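Local coordinates for mandelate racemase / muconate lactonizing enzyme, C-terminal domain protein (Pseudovibrio sp. JE062, PDB 4JHM), which is of unknown function but belongs by fold to the enolase superfamily, with an N-terminal capping domain and a barrel-like C-terminal domain, at residues V11-L16 / A371-E376; I39-T44 / M360-V365; K231-L236 / G264-V269. All coordinates share one frame; numbering follows the deposited sequence.

Contact 1 (V11-L16 / A371-E376)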
ATOM      1  N   VAL A  11      33.909  33.030 -24.346  1.00 98.14           N
ATOM      2  CA  VAL A  11      33.131  31.867 -24.784  1.00 96.90           C
ATOM      3  C   VAL A  11      32.715  31.982 -26.254  1.00 91.48           C
ATOM      4  O   VAL A  11      32.413  33.069 -26.743  1.00 90.12           O
ATOM      5  CB  VAL A  11      31.884  31.635 -23.902  1.00 99.03           C
ATOM      6  CG1 VAL A  11      32.217  31.871 -22.434  1.00101.17           C
ATOM      7  CG2 VAL A  11      30.732  32.525 -24.336  1.00101.55           C
ATOM      8  N   GLU A  12      32.723  30.849 -26.951  1.00 87.79           N
ATOM      9  CA  GLU A  12      32.320  30.794 -28.354  1.00 87.28           C
ATOM     10  C   GLU A  12      31.217  29.761 -28.540  1.00 83.78           C
ATOM     11  O   GLU A  12      31.345  28.620 -28.092  1.00 84.99           O
ATOM     12  CB  GLU A  12      33.506  30.420 -29.237  1.00 90.65           C
ATOM     13  CG  GLU A  12      34.580  31.485 -29.340  1.00 94.84           C
ATOM     14  CD  GLU A  12      35.775  31.027 -30.150  1.00 96.15           C
ATOM     15  OE1 GLU A  12      35.901  29.808 -30.397  1.00 95.65           O
ATOM     16  OE2 GLU A  12      36.593  31.886 -30.533  1.00 99.42           O
ATOM     17  N   LEU A  13      30.138  30.156 -29.204  1.00 77.90           N
ATOM     18  CA  LEU A  13      29.039  29.240 -29.468  1.00 74.03           C
ATOM     19  C   LEU A  13      29.013  28.865 -30.939  1.00 72.33           C
ATOM     20  O   LEU A  13      29.186  29.721 -31.800  1.00 71.88           O
ATOM     21  CB  LEU A  13      27.709  29.877 -29.078  1.00 76.07           C
ATOM     22  CG  LEU A  13      27.606  30.386 -27.640  1.00 75.51           C
ATOM     23  CD1 LEU A  13      26.165  30.763 -27.326  1.00 72.47           C
ATOM     24  CD2 LEU A  13      28.129  29.344 -26.663  1.00 75.23           C
ATOM     25  N   TYR A  14      28.794  27.583 -31.220  1.00 72.99           N
ATOM     26  CA  TYR A  14      28.727  27.104 -32.597  1.00 74.56           C
ATOM     27  C   TYR A  14      27.544  26.169 -32.821  1.00 75.39           C
ATOM     28  O   TYR A  14      27.122  25.440 -31.921  1.00 78.24           O
ATOM     29  CB  TYR A  14      30.020  26.383 -32.973  1.00 75.37           C
ATOM     30  CG  TYR A  14      31.229  27.278 -32.960  1.00 77.28           C
ATOM     31  CD1 TYR A  14      31.524  28.090 -34.043  1.00 82.64           C
ATOM     32  CD2 TYR A  14      32.076  27.316 -31.862  1.00 80.15           C
ATOM     33  CE1 TYR A  14      32.629  28.917 -34.035  1.00 87.67           C
ATOM     34  CE2 TYR A  14      33.187  28.138 -31.844  1.00 84.24           C
ATOM     35  CZ  TYR A  14      33.457  28.936 -32.933  1.00 85.20           C
ATOM     36  OH  TYR A  14      34.554  29.756 -32.924  1.00 88.96           O
ATOM     37  N   ALA A  15      27.012  26.212 -34.035  1.00 73.71           N
ATOM     38  CA  ALA A  15      25.986  25.283 -34.466  1.00 73.91           C
ATOM     39  C   ALA A  15      26.333  24.866 -35.889  1.00 76.84           C
ATOM     40  O   ALA A  15      26.198  25.655 -36.832  1.00 74.75           O
ATOM     41  CB  ALA A  15      24.611  25.934 -34.413  1.00 72.48           C
ATOM     42  N   LEU A  16      26.800  23.630 -36.036  1.00 73.49           N
ATOM     43  CA  LEU A  16      27.283  23.150 -37.320  1.00 76.30           C
ATOM     44  C   LEU A  16      26.541  21.902 -37.774  1.00 75.98           C
ATOM     45  O   LEU A  16      25.839  21.266 -36.990  1.00 79.73           O
ATOM     46  CB  LEU A  16      28.792  22.880 -37.264  1.00 80.02           C
ATOM     47  CG  LEU A  16      29.345  22.100 -36.071  1.00 80.88           C
ATOM     48  CD1 LEU A  16      30.620  21.370 -36.456  1.00 80.54           C
ATOM     49  CD2 LEU A  16      29.605  23.019 -34.886  1.00 84.52           C
ATOM     50  N   ALA A 371      25.888  29.144 -37.699  1.00 81.67           N
ATOM     51  CA  ALA A 371      25.624  30.156 -36.673  1.00 78.96           C
ATOM     52  C   ALA A 371      26.692  30.122 -35.586  1.00 78.16           C
ATOM     53  O   ALA A 371      27.111  29.049 -35.154  1.00 76.03           O
ATOM     54  CB  ALA A 371      24.250  29.942 -36.058  1.00 73.74           C
ATOM     55  N   SER A 372      27.128  31.298 -35.144  1.00 78.70           N
ATOM     56  CA  SER A 372      28.112  31.379 -34.071  1.00 80.33           C
ATOM     57  C   SER A 372      28.069  32.721 -33.345  1.00 85.34           C
ATOM     58  O   SER A 372      27.704  33.744 -33.924  1.00 85.63           O
ATOM     59  CB  SER A 372      29.517  31.148 -34.622  1.00 82.24           C
ATOM     60  OG  SER A 372      29.909  32.221 -35.459  1.00 85.26           O
ATOM     61  N   TYR A 373      28.443  32.702 -32.069  1.00 88.18           N
ATOM     62  CA  TYR A 373      28.578  33.921 -31.283  1.00 89.45           C
ATOM     63  C   TYR A 373      29.928  33.934 -30.586  1.00 89.56           C
ATOM     64  O   TYR A 373      30.638  32.929 -30.566  1.00 88.30           O
ATOM     65  CB  TYR A 373      27.465  34.027 -30.240  1.00 88.28           C
ATOM     66  CG  TYR A 373      26.086  34.218 -30.830  1.00 92.55           C
ATOM     67  CD1 TYR A 373      25.775  35.359 -31.557  1.00 96.10           C
ATOM     68  CD2 TYR A 373      25.091  33.263 -30.651  1.00 93.57           C
ATOM     69  CE1 TYR A 373      24.515  35.539 -32.099  1.00 96.81           C
ATOM     70  CE2 TYR A 373      23.828  33.438 -31.186  1.00 92.24           C
ATOM     71  CZ  TYR A 373      23.547  34.578 -31.910  1.00 91.73           C
ATOM     72  OH  TYR A 373      22.293  34.758 -32.447  1.00 88.44           O
ATOM     73  N   VAL A 374      30.277  35.086 -30.022  1.00 90.23           N
ATOM     74  CA  VAL A 374      31.467  35.212 -29.197  1.00 91.77           C
ATOM     75  C   VAL A 374      31.210  36.250 -28.099  1.00 93.53           C
ATOM     76  O   VAL A 374      30.525  37.247 -28.329  1.00 93.65           O
ATOM     77  CB  VAL A 374      32.702  35.602 -30.040  1.00 95.38           C
ATOM     78  CG1 VAL A 374      32.673  37.081 -30.402  1.00 98.21           C
ATOM     79  CG2 VAL A 374      33.985  35.260 -29.298  1.00 98.28           C
ATOM     80  N   PHE A 375      31.739  35.996 -26.905  1.00 95.71           N
ATOM     81  CA  PHE A 375      31.591  36.915 -25.775  1.00 97.64           C
ATOM     82  C   PHE A 375      32.924  37.069 -25.051  1.00102.97           C
ATOM     83  O   PHE A 375      33.641  36.085 -24.854  1.00106.46           O
ATOM     84  CB  PHE A 375      30.545  36.389 -24.791  1.00 94.95           C
ATOM     85  CG  PHE A 375      29.208  36.092 -25.414  1.00 93.58           C
ATOM     86  CD1 PHE A 375      28.961  34.863 -26.010  1.00 91.21           C
ATOM     87  CD2 PHE A 375      28.191  37.033 -25.385  1.00 92.06           C
ATOM     88  CE1 PHE A 375      27.731  34.583 -26.576  1.00 88.12           C
ATOM     89  CE2 PHE A 375      26.959  36.757 -25.949  1.00 91.44           C
ATOM     90  CZ  PHE A 375      26.728  35.532 -26.545  1.00 89.50           C
ATOM     91  N   GLU A 376      33.254  38.296 -24.647  1.00104.77           N
ATOM     92  CA  GLU A 376      34.526  38.561 -23.963  1.00108.66           C
ATOM     93  C   GLU A 376      34.436  39.625 -22.869  1.00108.06           C
ATOM     94  O   GLU A 376      33.435  40.325 -22.738  1.00108.79           O
ATOM     95  CB  GLU A 376      35.600  38.968 -24.976  1.00111.44           C
ATOM     96  CG  GLU A 376      36.263  37.794 -25.676  1.00111.17           C
ATOM     97  CD  GLU A 376      37.558  38.177 -26.363  1.00114.72           C
ATOM     98  OE1 GLU A 376      37.633  39.293 -26.920  1.00118.51           O
ATOM     99  OE2 GLU A 376      38.500  37.357 -26.347  1.00114.37           O
TER
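Leu13 stands at the apolar centre, its CD1 meeting the rims of two aromatic rings: Leu13 CD1 is 4.2 Å from CE1 of Phe375 and 4.3 Å from CD2 of Tyr373, near the plane of each ring. Strand alternation puts Leu13 on the face of Val11, Ala15, Ala371 and both rings; with CG anti to the carbonyl carbon (chi1 -55°), the branch is turned so that CD1 lies at the ring edges. At one end of that face Val11 CG2 reaches Phe375 CD1; at the other the methyls of Ala15 and Ala371 meet. Helix 65-73 and the loop residue Val74 cover this side, where the hydroxyl of Tyr373 bonds to Glu68, while Phe375 also packs on Phe61 of the second subunit.

The backbones run antiparallel, with strand axes 4.6 Å apart at closest approach. Val11 and Phe375 exchange both their N-H...O=C bonds, and so do Leu13 and Tyr373; Val11 N to Phe375 O measures 3.1 Å. Glu12-Val374 and Tyr14-Ser372 are the non-hydrogen-bonded pairs between and beyond them.

On the face of Glu12, Tyr14, Ser372 and Val374, the aliphatic part of Glu12 runs beside Val374, with Glu12 CG 3.8 Å from Val374 CG2, and Tyr14 CD1 lies 3.7 Å from Ser372 CB. The polar edge is here: Glu12 OE2 forms a salt bridge with Arg10, and its OE1 receives a weak bond from Tyr14 OH.

Strand 369-376, the last of the chain, thus adds to the first, 8-16, without any side-chain polar bond between the two segments: Arg10 and Tyr14 of its own strand hold the Glu12 carboxylate, Tyr373 turns to helix 65-73, and the pairing itself rests on backbone bonds and apolar packing.

Contact 2 (I39-T44 / M360-V365)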
ATOM      1  N   ILE A  39      28.151  23.422 -30.108  1.00 76.45           N
ATOM      2  CA  ILE A  39      29.391  23.380 -29.352  1.00 77.85           C
ATOM      3  C   ILE A  39      29.612  24.643 -28.533  1.00 82.61           C
ATOM      4  O   ILE A  39      29.497  25.758 -29.045  1.00 82.94           O
ATOM      5  CB  ILE A  39      30.602  23.167 -30.272  1.00 79.04           C
ATOM      6  CG1 ILE A  39      30.590  21.745 -30.832  1.00 80.65           C
ATOM      7  CG2 ILE A  39      31.893  23.415 -29.510  1.00 79.53           C
ATOM      8  CD1 ILE A  39      31.667  21.480 -31.864  1.00 82.63           C
ATOM      9  N   VAL A  40      29.923  24.445 -27.254  1.00 85.91           N
ATOM     10  CA  VAL A  40      30.334  25.523 -26.369  1.00 87.09           C
ATOM     11  C   VAL A  40      31.825  25.397 -26.098  1.00 91.83           C
ATOM     12  O   VAL A  40      32.274  24.383 -25.562  1.00 91.70           O
ATOM     13  CB  VAL A  40      29.604  25.460 -25.016  1.00 87.13           C
ATOM     14  CG1 VAL A  40      30.133  26.537 -24.081  1.00 92.04           C
ATOM     15  CG2 VAL A  40      28.103  25.606 -25.206  1.00 87.76           C
ATOM     16  N   ARG A  41      32.590  26.420 -26.473  1.00 92.46           N
ATOM     17  CA  ARG A  41      34.018  26.444 -26.191  1.00 95.27           C
ATOM     18  C   ARG A  41      34.337  27.536 -25.174  1.00 96.07           C
ATOM     19  O   ARG A  41      34.178  28.720 -25.459  1.00104.44           O
ATOM     20  CB  ARG A  41      34.826  26.676 -27.470  1.00100.88           C
ATOM     21  CG  ARG A  41      36.191  26.004 -27.438  1.00101.20           C
ATOM     22  CD  ARG A  41      37.308  26.914 -27.904  1.00102.10           C
ATOM     23  NE  ARG A  41      37.389  27.022 -29.358  1.00101.85           N
ATOM     24  CZ  ARG A  41      38.499  27.340 -30.020  1.00 99.17           C
ATOM     25  NH1 ARG A  41      39.627  27.575 -29.364  1.00100.45           N
ATOM     26  NH2 ARG A  41      38.486  27.418 -31.341  1.00101.22           N
ATOM     27  N   LEU A  42      34.789  27.133 -23.990  1.00 92.27           N
ATOM     28  CA  LEU A  42      35.100  28.080 -22.926  1.00 91.00           C
ATOM     29  C   LEU A  42      36.593  28.370 -22.885  1.00 95.01           C
ATOM     30  O   LEU A  42      37.410  27.466 -23.045  1.00 93.99           O
ATOM     31  CB  LEU A  42      34.666  27.525 -21.570  1.00 88.67           C
ATOM     32  CG  LEU A  42      33.186  27.189 -21.391  1.00 89.14           C
ATOM     33  CD1 LEU A  42      32.985  26.446 -20.079  1.00 89.44           C
ATOM     34  CD2 LEU A  42      32.322  28.440 -21.438  1.00 88.56           C
ATOM     35  N   PHE A  43      36.935  29.636 -22.661  1.00 94.87           N
ATOM     36  CA  PHE A  43      38.323  30.051 -22.504  1.00 96.27           C
ATOM     37  C   PHE A  43      38.557  30.537 -21.074  1.00 96.33           C
ATOM     38  O   PHE A  43      37.610  30.891 -20.372  1.00 94.42           O
ATOM     39  CB  PHE A  43      38.660  31.176 -23.484  1.00 97.97           C
ATOM     40  CG  PHE A  43      38.679  30.752 -24.929  1.00 99.19           C
ATOM     41  CD1 PHE A  43      39.819  30.193 -25.489  1.00102.15           C
ATOM     42  CD2 PHE A  43      37.568  30.943 -25.735  1.00 99.68           C
ATOM     43  CE1 PHE A  43      39.846  29.817 -26.822  1.00100.92           C
ATOM     44  CE2 PHE A  43      37.590  30.573 -27.069  1.00100.72           C
ATOM     45  CZ  PHE A  43      38.730  30.012 -27.615  1.00 98.76           C
ATOM     46  N   THR A  44      39.819  30.561 -20.652  1.00 98.50           N
ATOM     47  CA  THR A  44      40.179  31.004 -19.305  1.00100.13           C
ATOM     48  C   THR A  44      41.291  32.057 -19.328  1.00102.76           C
ATOM     49  O   THR A  44      41.695  32.527 -20.392  1.00100.67           O
ATOM     50  CB  THR A  44      40.630  29.816 -18.433  1.00100.15           C
ATOM     51  OG1 THR A  44      41.687  29.110 -19.090  1.00102.47           O
ATOM     52  CG2 THR A  44      39.473  28.867 -18.183  1.00 99.81           C
HETATM   53  N   MSE A 360      39.458  19.044 -31.410  1.00 92.07           N
HETATM   54  CA  MSE A 360      38.623  19.435 -32.537  1.00 91.15           C
HETATM   55  C   MSE A 360      39.427  20.206 -33.533  1.00 92.57           C
HETATM   56  O   MSE A 360      40.340  20.944 -33.166  1.00 90.56           O
HETATM   57  CB  MSE A 360      37.482  20.325 -32.062  1.00 91.74           C
HETATM   58  CG  MSE A 360      36.552  19.596 -31.099  1.00 91.20           C
HETATM   59 SE   MSE A 360      35.081  18.751 -32.100  1.00 93.61          SE
HETATM   60  CE  MSE A 360      35.719  16.897 -31.990  1.00 94.51           C
ATOM     61  N   ASP A 361      39.093  20.026 -34.808  1.00 92.20           N
ATOM     62  CA  ASP A 361      39.627  20.855 -35.881  1.00 91.03           C
ATOM     63  C   ASP A 361      38.764  22.108 -35.956  1.00 90.88           C
ATOM     64  O   ASP A 361      37.595  22.043 -36.337  1.00 89.13           O
ATOM     65  CB  ASP A 361      39.593  20.092 -37.206  1.00 91.11           C
ATOM     66  CG  ASP A 361      40.062  20.930 -38.380  1.00 93.44           C
ATOM     67  OD1 ASP A 361      39.993  22.175 -38.301  1.00 98.08           O
ATOM     68  OD2 ASP A 361      40.496  20.339 -39.390  1.00 93.28           O
ATOM     69  N   TRP A 362      39.338  23.246 -35.584  1.00 91.80           N
ATOM     70  CA  TRP A 362      38.549  24.459 -35.391  1.00 92.01           C
ATOM     71  C   TRP A 362      38.345  25.247 -36.678  1.00 94.80           C
ATOM     72  O   TRP A 362      37.479  26.123 -36.749  1.00 95.76           O
ATOM     73  CB  TRP A 362      39.175  25.324 -34.298  1.00 91.02           C
ATOM     74  CG  TRP A 362      39.035  24.685 -32.955  1.00 89.10           C
ATOM     75  CD1 TRP A 362      40.022  24.115 -32.205  1.00 90.08           C
ATOM     76  CD2 TRP A 362      37.821  24.513 -32.217  1.00 84.34           C
ATOM     77  NE1 TRP A 362      39.500  23.617 -31.036  1.00 87.84           N
ATOM     78  CE2 TRP A 362      38.150  23.848 -31.021  1.00 86.41           C
ATOM     79  CE3 TRP A 362      36.490  24.868 -32.450  1.00 82.18           C
ATOM     80  CZ2 TRP A 362      37.192  23.526 -30.058  1.00 85.87           C
ATOM     81  CZ3 TRP A 362      35.539  24.551 -31.495  1.00 83.73           C
ATOM     82  CH2 TRP A 362      35.895  23.886 -30.311  1.00 83.86           C
ATOM     83  N   ASP A 363      39.131  24.935 -37.699  1.00 96.17           N
ATOM     84  CA  ASP A 363      38.895  25.505 -39.017  1.00 98.55           C
ATOM     85  C   ASP A 363      37.791  24.720 -39.711  1.00 95.12           C
ATOM     86  O   ASP A 363      37.127  25.233 -40.610  1.00 96.32           O
ATOM     87  CB  ASP A 363      40.178  25.509 -39.853  1.00 98.95           C
ATOM     88  CG  ASP A 363      41.199  26.497 -39.332  1.00 98.00           C
ATOM     89  OD1 ASP A 363      41.279  26.662 -38.095  1.00 94.68           O
ATOM     90  OD2 ASP A 363      41.908  27.115 -40.152  1.00 98.51           O
ATOM     91  N   ALA A 364      37.596  23.477 -39.274  1.00 92.14           N
ATOM     92  CA  ALA A 364      36.571  22.613 -39.845  1.00 89.49           C
ATOM     93  C   ALA A 364      35.198  23.027 -39.342  1.00 89.61           C
ATOM     94  O   ALA A 364      34.240  23.078 -40.117  1.00 88.30           O
ATOM     95  CB  ALA A 364      36.846  21.156 -39.503  1.00 86.48           C
ATOM     96  N   VAL A 365      35.100  23.321 -38.048  1.00 90.18           N
ATOM     97  CA  VAL A 365      33.827  23.736 -37.470  1.00 92.06           C
ATOM     98  C   VAL A 365      33.411  25.088 -38.041  1.00 93.02           C
ATOM     99  O   VAL A 365      32.276  25.247 -38.497  1.00 91.38           O
ATOM    100  CB  VAL A 365      33.854  23.798 -35.923  1.00 93.10           C
ATOM    101  CG1 VAL A 365      34.194  22.439 -35.334  1.00 92.93           C
ATOM    102  CG2 VAL A 365      34.832  24.851 -35.432  1.00 99.49           C
TER
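A cation-pi contact joins Arg41, on strand 34-44 of the N-terminal domain's antiparallel sheet, to Trp362 in the first turn of helix 362-368, near the chain's C-terminal end. The Arg41 guanidinium lies over one face of the indole, with CZ 3.7 Å from the centroid of the five-membered ring of Trp362. The two planes are 33° apart, so the guanidinium is tilted, and its NH2 end comes nearest, at 3.1 Å from Trp362 CD2. Bends at chi2 and chi3 carry the arginine chain across the six-membered ring, where CG passes 3.6 Å from Trp362 CH2. On the opposite face of the indole lies Met360 CB.

Ile39 adds the apolar part: its CG2 touches the indole edge at Trp362 CH2 (4.1 Å), and its CD1 lies near Met360 SE and Val365 CG1. The charge on Arg41 has a second partner in Glu49, a salt bridge through NH1.

Asp361 is the helix N-cap, its OD1 accepting from Ala364 N at 2.9 Å. A capped helix start laid against the N-terminal sheet in this way fits the two-domain enolase-superfamily fold, in which the C-terminal segment returns to the N-terminal domain.

Contact 3 (K231-L236 / G264-V269); sequences KTYQRL and GMWSDV
Tyr233 and Trp266 form the aromatic part of this contact, an offset edge-to-face pair in which the indole turns its edge toward the phenol face. The centroid of the Tyr233 ring is 5.6 Å from that of the Trp266 five-membered ring, and the planes stand at 74°. The nearest atoms are the two CD1 carbons, Tyr233 CD1 and Trp266 CD1, 4.1 Å apart. The CB of Trp266 leaves the backbone pointing away from the helix; with CG anti to the carbonyl carbon (chi1 -57°), the indole swings back to the tyrosine.

Polar backbone atoms meet carbon here. Met265 O sits 3.4 Å from both CB and CD1 of Tyr233, approaching the ring obliquely, and Gly264 O lies 3.6 Å from Gln234 CA. The two segments share no hydrogen bond; Gln234 instead sends its NE2 to the carbonyl of Thr263, just before the loop segment.

These residues join a helix of the barrel-like C-terminal domain, 230-239, leading to strand 243-245, to the turn that follows helix 254-262. That turn is a Schellman motif, with Gly264 as C-prime residue at positive phi (72°), Met265 N bonded to Ala260 O and Gly264 N to Leu261 O.

Aliphatic packing completes the contact. The extended chains of Gln234 and selenomethionine Met265 pass at an angle to each other, Gln234 CG to Met265 CG being 4.1 Å. Tyr233 CB lies 4.4 Å from Met265 CB. Met265 also packs on His259 and Ala260 of the preceding helix, and Tyr233 on Ile244 of strand 243-245. Farther round helix 230-239, Arg235 makes a salt bridge with Asp241 of the third subunit, and Lys231 NZ bonds to Leu261 O of that same neighbouring subunit.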
ATOM      1  N   LYS A 231       2.262   3.629 -15.127  1.00 57.16           N
ATOM      2  CA  LYS A 231       1.616   2.342 -14.847  1.00 58.29           C
ATOM      3  C   LYS A 231       1.954   1.244 -15.875  1.00 56.91           C
ATOM      4  O   LYS A 231       2.121   0.076 -15.509  1.00 55.94           O
ATOM      5  CB  LYS A 231       0.094   2.516 -14.737  1.00 59.08           C
ATOM      6  CG  LYS A 231      -0.412   2.804 -13.329  1.00 59.87           C
ATOM      7  CD  LYS A 231      -1.663   3.669 -13.364  1.00 69.53           C
ATOM      8  CE  LYS A 231      -2.589   3.400 -12.187  1.00 77.77           C
ATOM      9  NZ  LYS A 231      -3.520   2.260 -12.450  1.00 80.24           N
ATOM     10  N   THR A 232       2.060   1.612 -17.149  1.00 53.37           N
ATOM     11  CA  THR A 232       2.372   0.638 -18.190  1.00 52.47           C
ATOM     12  C   THR A 232       3.789   0.111 -18.031  1.00 55.81           C
ATOM     13  O   THR A 232       4.021  -1.105 -18.090  1.00 60.41           O
ATOM     14  CB  THR A 232       2.211   1.235 -19.595  1.00 53.17           C
ATOM     15  OG1 THR A 232       0.832   1.541 -19.827  1.00 59.59           O
ATOM     16  CG2 THR A 232       2.677   0.258 -20.650  1.00 54.89           C
ATOM     17  N   TYR A 233       4.734   1.028 -17.837  1.00 52.97           N
ATOM     18  CA  TYR A 233       6.113   0.651 -17.550  1.00 51.32           C
ATOM     19  C   TYR A 233       6.174  -0.285 -16.332  1.00 54.26           C
ATOM     20  O   TYR A 233       6.852  -1.312 -16.357  1.00 55.46           O
ATOM     21  CB  TYR A 233       6.955   1.893 -17.289  1.00 51.59           C
ATOM     22  CG  TYR A 233       7.688   2.435 -18.496  1.00 54.43           C
ATOM     23  CD1 TYR A 233       8.940   1.952 -18.838  1.00 54.63           C
ATOM     24  CD2 TYR A 233       7.147   3.453 -19.272  1.00 55.28           C
ATOM     25  CE1 TYR A 233       9.627   2.444 -19.930  1.00 54.53           C
ATOM     26  CE2 TYR A 233       7.832   3.955 -20.367  1.00 57.74           C
ATOM     27  CZ  TYR A 233       9.075   3.445 -20.691  1.00 57.64           C
ATOM     28  OH  TYR A 233       9.779   3.927 -21.775  1.00 54.72           O
ATOM     29  N   GLN A 234       5.458   0.073 -15.271  1.00 52.93           N
ATOM     30  CA  GLN A 234       5.404  -0.753 -14.069  1.00 53.04           C
ATOM     31  C   GLN A 234       4.965  -2.176 -14.388  1.00 53.30           C
ATOM     32  O   GLN A 234       5.497  -3.140 -13.828  1.00 51.42           O
ATOM     33  CB  GLN A 234       4.454  -0.145 -13.035  1.00 51.82           C
ATOM     34  CG  GLN A 234       5.019   1.082 -12.338  1.00 56.62           C
ATOM     35  CD  GLN A 234       4.085   1.637 -11.277  1.00 57.67           C
ATOM     36  OE1 GLN A 234       2.915   1.886 -11.542  1.00 61.92           O
ATOM     37  NE2 GLN A 234       4.604   1.838 -10.072  1.00 57.24           N
ATOM     38  N   ARG A 235       4.004  -2.297 -15.301  1.00 52.37           N
ATOM     39  CA  ARG A 235       3.408  -3.591 -15.634  1.00 51.21           C
ATOM     40  C   ARG A 235       4.329  -4.417 -16.545  1.00 50.67           C
ATOM     41  O   ARG A 235       4.427  -5.638 -16.398  1.00 43.64           O
ATOM     42  CB  ARG A 235       2.026  -3.369 -16.255  1.00 51.17           C
ATOM     43  CG  ARG A 235       1.517  -4.491 -17.139  1.00 52.71           C
ATOM     44  CD  ARG A 235       0.167  -4.137 -17.741  1.00 53.99           C
ATOM     45  NE  ARG A 235      -0.930  -4.831 -17.072  1.00 54.59           N
ATOM     46  CZ  ARG A 235      -1.608  -5.836 -17.611  1.00 56.36           C
ATOM     47  NH1 ARG A 235      -2.580  -6.415 -16.932  1.00 55.02           N
ATOM     48  NH2 ARG A 235      -1.314  -6.262 -18.834  1.00 63.28           N
ATOM     49  N   LEU A 236       5.024  -3.756 -17.466  1.00 51.01           N
ATOM     50  CA  LEU A 236       6.054  -4.435 -18.264  1.00 53.31           C
ATOM     51  C   LEU A 236       7.169  -5.015 -17.391  1.00 53.46           C
ATOM     52  O   LEU A 236       7.557  -6.174 -17.552  1.00 50.38           O
ATOM     53  CB  LEU A 236       6.666  -3.479 -19.289  1.00 53.11           C
ATOM     54  CG  LEU A 236       5.797  -3.194 -20.511  1.00 53.05           C
ATOM     55  CD1 LEU A 236       6.443  -2.127 -21.378  1.00 54.10           C
ATOM     56  CD2 LEU A 236       5.564  -4.473 -21.297  1.00 49.96           C
ATOM     57  N   GLY A 264       9.426   1.028  -9.382  1.00 52.48           N
ATOM     58  CA  GLY A 264       9.561  -0.108 -10.292  1.00 52.76           C
ATOM     59  C   GLY A 264       9.147   0.167 -11.730  1.00 56.02           C
ATOM     60  O   GLY A 264       8.607  -0.708 -12.406  1.00 58.41           O
HETATM   61  N   MSE A 265       9.412   1.379 -12.206  1.00 55.16           N
HETATM   62  CA  MSE A 265       9.125   1.745 -13.589  1.00 54.48           C
HETATM   63  C   MSE A 265      10.164   1.238 -14.546  1.00 52.54           C
HETATM   64  O   MSE A 265       9.851   0.947 -15.701  1.00 48.02           O
HETATM   65  CB  MSE A 265       9.118   3.259 -13.717  1.00 56.25           C
HETATM   66  CG  MSE A 265       8.000   3.863 -12.884  1.00 59.74           C
HETATM   67 SE   MSE A 265       7.797   5.750 -13.378  1.00 62.85          SE
HETATM   68  CE  MSE A 265       6.671   6.262 -11.849  1.00 70.30           C
ATOM     69  N   TRP A 266      11.408   1.139 -14.079  1.00 50.56           N
ATOM     70  CA  TRP A 266      12.539   0.815 -14.942  1.00 50.18           C
ATOM     71  C   TRP A 266      13.367  -0.361 -14.445  1.00 52.56           C
ATOM     72  O   TRP A 266      13.480  -0.591 -13.241  1.00 55.31           O
ATOM     73  CB  TRP A 266      13.478   2.009 -15.027  1.00 53.48           C
ATOM     74  CG  TRP A 266      12.865   3.282 -15.515  1.00 55.52           C
ATOM     75  CD1 TRP A 266      11.760   3.421 -16.298  1.00 57.16           C
ATOM     76  CD2 TRP A 266      13.366   4.603 -15.290  1.00 55.37           C
ATOM     77  NE1 TRP A 266      11.528   4.752 -16.556  1.00 60.11           N
ATOM     78  CE2 TRP A 266      12.503   5.496 -15.948  1.00 56.37           C
ATOM     79  CE3 TRP A 266      14.456   5.116 -14.586  1.00 56.09           C
ATOM     80  CZ2 TRP A 266      12.699   6.870 -15.925  1.00 55.92           C
ATOM     81  CZ3 TRP A 266      14.644   6.480 -14.561  1.00 56.18           C
ATOM     82  CH2 TRP A 266      13.772   7.341 -15.229  1.00 57.92           C
ATOM     83  N   SER A 267      13.981  -1.078 -15.381  1.00 55.51           N
ATOM     84  CA  SER A 267      14.981  -2.103 -15.057  1.00 53.94           C
ATOM     85  C   SER A 267      16.389  -1.501 -15.049  1.00 55.18           C
ATOM     86  O   SER A 267      17.337  -2.107 -14.549  1.00 61.68           O
ATOM     87  CB  SER A 267      14.927  -3.230 -16.078  1.00 54.41           C
ATOM     88  OG  SER A 267      13.602  -3.674 -16.270  1.00 60.30           O
ATOM     89  N   ASP A 268      16.519  -0.312 -15.625  1.00 56.74           N
ATOM     90  CA  ASP A 268      17.764   0.451 -15.582  1.00 57.44           C
ATOM     91  C   ASP A 268      17.411   1.926 -15.577  1.00 61.24           C
ATOM     92  O   ASP A 268      16.244   2.289 -15.412  1.00 65.03           O
ATOM     93  CB  ASP A 268      18.656   0.123 -16.784  1.00 56.59           C
ATOM     94  CG  ASP A 268      17.988   0.416 -18.123  1.00 59.96           C
ATOM     95  OD1 ASP A 268      17.189   1.376 -18.217  1.00 60.01           O
ATOM     96  OD2 ASP A 268      18.272  -0.321 -19.094  1.00 61.55           O
ATOM     97  N   VAL A 269      18.406   2.785 -15.742  1.00 58.56           N
ATOM     98  CA  VAL A 269      18.122   4.190 -15.986  1.00 57.57           C
ATOM     99  C   VAL A 269      18.942   4.632 -17.176  1.00 58.36           C
ATOM    100  O   VAL A 269      20.079   4.201 -17.353  1.00 70.76           O
ATOM    101  CB  VAL A 269      18.353   5.081 -14.743  1.00 57.08           C
ATOM    102  CG1 VAL A 269      19.031   4.299 -13.636  1.00 63.59           C
ATOM    103  CG2 VAL A 269      19.132   6.341 -15.101  1.00 56.30           C
TER

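Overall arrangement
From the N terminus, strand 8-16 opens the widest loop, which contact 1 closes only when strand 369-376 returns beside it, 355 residues later. Within that span, strand 34-44 opens a second loop, closed by contact 2 at the start of helix 362-368. Inside both lies the short loop of contact 3, between helix 230-239 and the turn after helix 254-262. The three nest without crossing. Contacts 1 and 2 adjoin, centres about 9 Å apart, and fasten the chain's end to neighbouring strands of the N-terminal sheet. Contact 3 sits across the chain's centre, its own centre about 40 Å from each of the others, within the barrel-like domain.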